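Local coordinates for protein cellulase, glycosyl hydrolase family 5, TPS linker, domain X (Spirochaeta thermophila, PDB 5E9P) that binds cellulose, probably its crystalline surfaces, and xylan, as the type A carbohydrate-binding module of a family 5 glycosyl hydrolase, a small jelly-roll domain, at residues V55-Q59 / H60-A64. Residues are numbered along the deposited sequence; the frame is centred on the assembly and turned at random.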
ATOM      1  N   VAL A  55      -6.172   0.491   7.916  1.00  7.70           N
ATOM      2  CA  VAL A  55      -5.976   1.823   8.495  1.00  8.75           C
ATOM      3  C   VAL A  55      -5.941   2.877   7.433  1.00  8.26           C
ATOM      4  O   VAL A  55      -5.679   2.596   6.226  1.00  8.95           O
ATOM      5  CB  VAL A  55      -4.706   1.932   9.331  1.00 10.06           C
ATOM      6  CG1 VAL A  55      -4.653   0.912  10.411  1.00 11.28           C
ATOM      7  CG2 VAL A  55      -3.421   1.920   8.459  1.00 11.58           C
ATOM      8  N   TRP A  56      -6.108   4.109   7.848  1.00  8.83           N
ATOM      9  CA  TRP A  56      -5.734   5.283   7.068  1.00  9.62           C
ATOM     10  C   TRP A  56      -4.358   5.722   7.507  1.00 10.59           C
ATOM     11  O   TRP A  56      -4.163   5.909   8.739  1.00 12.90           O
ATOM     12  CB  TRP A  56      -6.734   6.447   7.317  1.00 11.41           C
ATOM     13  CG  TRP A  56      -6.627   7.599   6.408  1.00 12.84           C
ATOM     14  CD1 TRP A  56      -7.529   7.896   5.405  1.00 13.81           C
ATOM     15  CD2 TRP A  56      -5.721   8.744   6.431  1.00 14.06           C
ATOM     16  NE1 TRP A  56      -7.249   9.084   4.808  1.00 15.19           N
ATOM     17  CE2 TRP A  56      -6.147   9.636   5.394  1.00 15.45           C
ATOM     18  CE3 TRP A  56      -4.607   9.080   7.188  1.00 15.81           C
ATOM     19  CZ2 TRP A  56      -5.467  10.834   5.112  1.00 16.32           C
ATOM     20  CZ3 TRP A  56      -3.936  10.309   6.857  1.00 16.79           C
ATOM     21  CH2 TRP A  56      -4.414  11.114   5.825  1.00 19.19           C
ATOM     22  N   VAL A  57      -3.396   5.933   6.631  1.00  8.92           N
ATOM     23  CA  VAL A  57      -2.073   6.407   6.986  1.00  9.68           C
ATOM     24  C   VAL A  57      -1.575   7.330   5.895  1.00  9.03           C
ATOM     25  O   VAL A  57      -1.758   7.035   4.688  1.00  9.48           O
ATOM     26  CB  VAL A  57      -1.120   5.231   7.273  1.00  9.34           C
ATOM     27  CG1 VAL A  57      -0.990   4.268   6.077  1.00  9.47           C
ATOM     28  CG2 VAL A  57       0.254   5.714   7.708  1.00 10.52           C
ATOM     29  N   ALA A  58      -0.914   8.424   6.246  1.00  9.79           N
ATOM     30  CA  ALA A  58      -0.360   9.292   5.220  1.00 10.11           C
ATOM     31  C   ALA A  58       0.899   8.625   4.613  1.00  9.37           C
ATOM     32  O   ALA A  58       1.722   8.073   5.350  1.00  9.80           O
ATOM     33  CB  ALA A  58       0.015  10.648   5.796  1.00 13.68           C
ATOM     34  N   GLN A  59       1.062   8.755   3.303  1.00  9.06           N
ATOM     35  CA  GLN A  59       2.229   8.144   2.635  1.00  9.01           C
ATOM     36  C   GLN A  59       3.543   8.677   3.246  1.00  8.40           C
ATOM     37  O   GLN A  59       4.493   7.918   3.343  1.00  8.42           O
ATOM     38  CB  GLN A  59       2.174   8.415   1.171  1.00  8.70           C
ATOM     39  CG  GLN A  59       1.121   7.567   0.469  1.00  8.42           C
ATOM     40  CD  GLN A  59       0.847   8.020  -0.935  1.00  8.65           C
ATOM     41  OE1 GLN A  59       1.717   8.566  -1.629  1.00  9.42           O
ATOM     42  NE2 GLN A  59      -0.390   7.802  -1.393  1.00  9.36           N
ATOM     43  N   HIS A  60       3.560   9.948   3.661  1.00  8.27           N
ATOM     44  CA  HIS A  60       4.819  10.500   4.174  1.00  8.05           C
ATOM     45  C   HIS A  60       5.270   9.832   5.456  1.00  8.87           C
ATOM     46  O   HIS A  60       6.425  10.049   5.857  1.00  9.52           O
ATOM     47  CB  HIS A  60       4.733  12.003   4.342  1.00  9.30           C
ATOM     48  CG  HIS A  60       3.896  12.447   5.528  1.00  9.50           C
ATOM     49  ND1 HIS A  60       2.713  13.152   5.385  1.00 11.11           N
ATOM     50  CD2 HIS A  60       4.135  12.358   6.856  1.00 10.79           C
ATOM     51  CE1 HIS A  60       2.232  13.395   6.576  1.00 12.18           C
ATOM     52  NE2 HIS A  60       3.070  12.935   7.490  1.00 12.78           N
ATOM     53  N   GLN A  61       4.395   9.084   6.114  0.50  8.76           N
ATOM     54  CA  GLN A  61       4.736   8.419   7.359  0.50  9.79           C
ATOM     55  C   GLN A  61       5.486   7.143   7.111  0.50  9.37           C
ATOM     56  O   GLN A  61       5.948   6.477   8.069  0.50 11.76           O
ATOM     57  CB  GLN A  61       3.435   8.152   8.116  0.50 10.42           C
ATOM     58  CG  GLN A  61       2.626   9.402   8.477  0.50 10.70           C
ATOM     59  CD  GLN A  61       1.338   9.058   9.216  0.50 12.09           C
ATOM     60  OE1 GLN A  61       0.255   9.164   8.685  0.50 13.05           O
ATOM     61  NE2 GLN A  61       1.507   8.462  10.359  0.50 13.75           N
ATOM     62  N   ILE A  62       5.609   6.717   5.844  1.00  8.36           N
ATOM     63  CA  ILE A  62       6.156   5.412   5.471  1.00  8.81           C
ATOM     64  C   ILE A  62       7.437   5.662   4.686  1.00  8.69           C
ATOM     65  O   ILE A  62       7.370   6.051   3.517  1.00  8.64           O
ATOM     66  CB  ILE A  62       5.152   4.597   4.627  1.00  8.84           C
ATOM     67  CG1 ILE A  62       3.785   4.525   5.353  1.00  9.90           C
ATOM     68  CG2 ILE A  62       5.752   3.239   4.342  1.00  9.83           C
ATOM     69  CD1 ILE A  62       2.728   3.821   4.545  1.00 10.74           C
ATOM     70  N   PRO A  63       8.611   5.432   5.252  1.00  9.52           N
ATOM     71  CA  PRO A  63       9.835   5.667   4.508  1.00 10.05           C
ATOM     72  C   PRO A  63      10.008   4.670   3.361  1.00  8.81           C
ATOM     73  O   PRO A  63       9.645   3.494   3.454  1.00  9.40           O
ATOM     74  CB  PRO A  63      10.968   5.509   5.528  1.00 11.86           C
ATOM     75  CG  PRO A  63      10.327   5.701   6.847  1.00 15.78           C
ATOM     76  CD  PRO A  63       8.902   5.124   6.655  1.00 11.70           C
ATOM     77  N   ALA A  64      10.658   5.130   2.290  1.00  8.78           N
ATOM     78  CA  ALA A  64      11.078   4.239   1.225  1.00  9.18           C
ATOM     79  C   ALA A  64      12.036   3.180   1.727  1.00  9.98           C
ATOM     80  O   ALA A  64      12.765   3.406   2.749  1.00 11.56           O
ATOM     81  CB  ALA A  64      11.764   4.979   0.115  1.00 10.38           C
TER
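Gln61 lays its side chain back over Ala58, and in the conformer described, one of two, its OE1 takes the Ala58 backbone N-H in a hydrogen bond of 2.8 Å between Ala58 N and Gln61 OE1. The donor stands 30° off the amide plane of the glutamine. CG sits beside the backbone N (chi1 -61°) and the chain is extended beyond it, which brings the amide back to the residue three places earlier. The backbone answers in the other direction, Gln61 N donating to Ala58 O at 3.0 Å, so in this conformer both backbone polar groups of Ala58 are held by a single residue, though the side-chain half of the grip may not be permanent. One step further on, Ile62 N bonds to Gln59 O, also at 3.0 Å; both carbonyls receive their donors from above the plane.

Apolar contacts flank these bonds. Ala58 CB lies over one face of the His60 imidazole, a CH-pi contact 3.9 Å from CB to the ring centroid; Trp33 meets the same ring edge-to-face. Val57 divides its branches: CG2 packs against the Gln61 amide in the same conformer, with 3.6 Å to OE1, while CG1 touches Ile62 CD1 at 4.0 Å, the two side chains crossing at about a right angle. The Gln59 amide bonds outside the turn: OE1 accepts from Ser27 N, and NE2 donates to Tyr36 O and the terminal carboxylate of Lys86.

The result illustrates how a strand can end: the outermost strand 56-58, paired with 36-40, runs into a short 3-10 turn with successive i to i+3 backbone bonds, here leading the chain out of one sheet of the jelly roll.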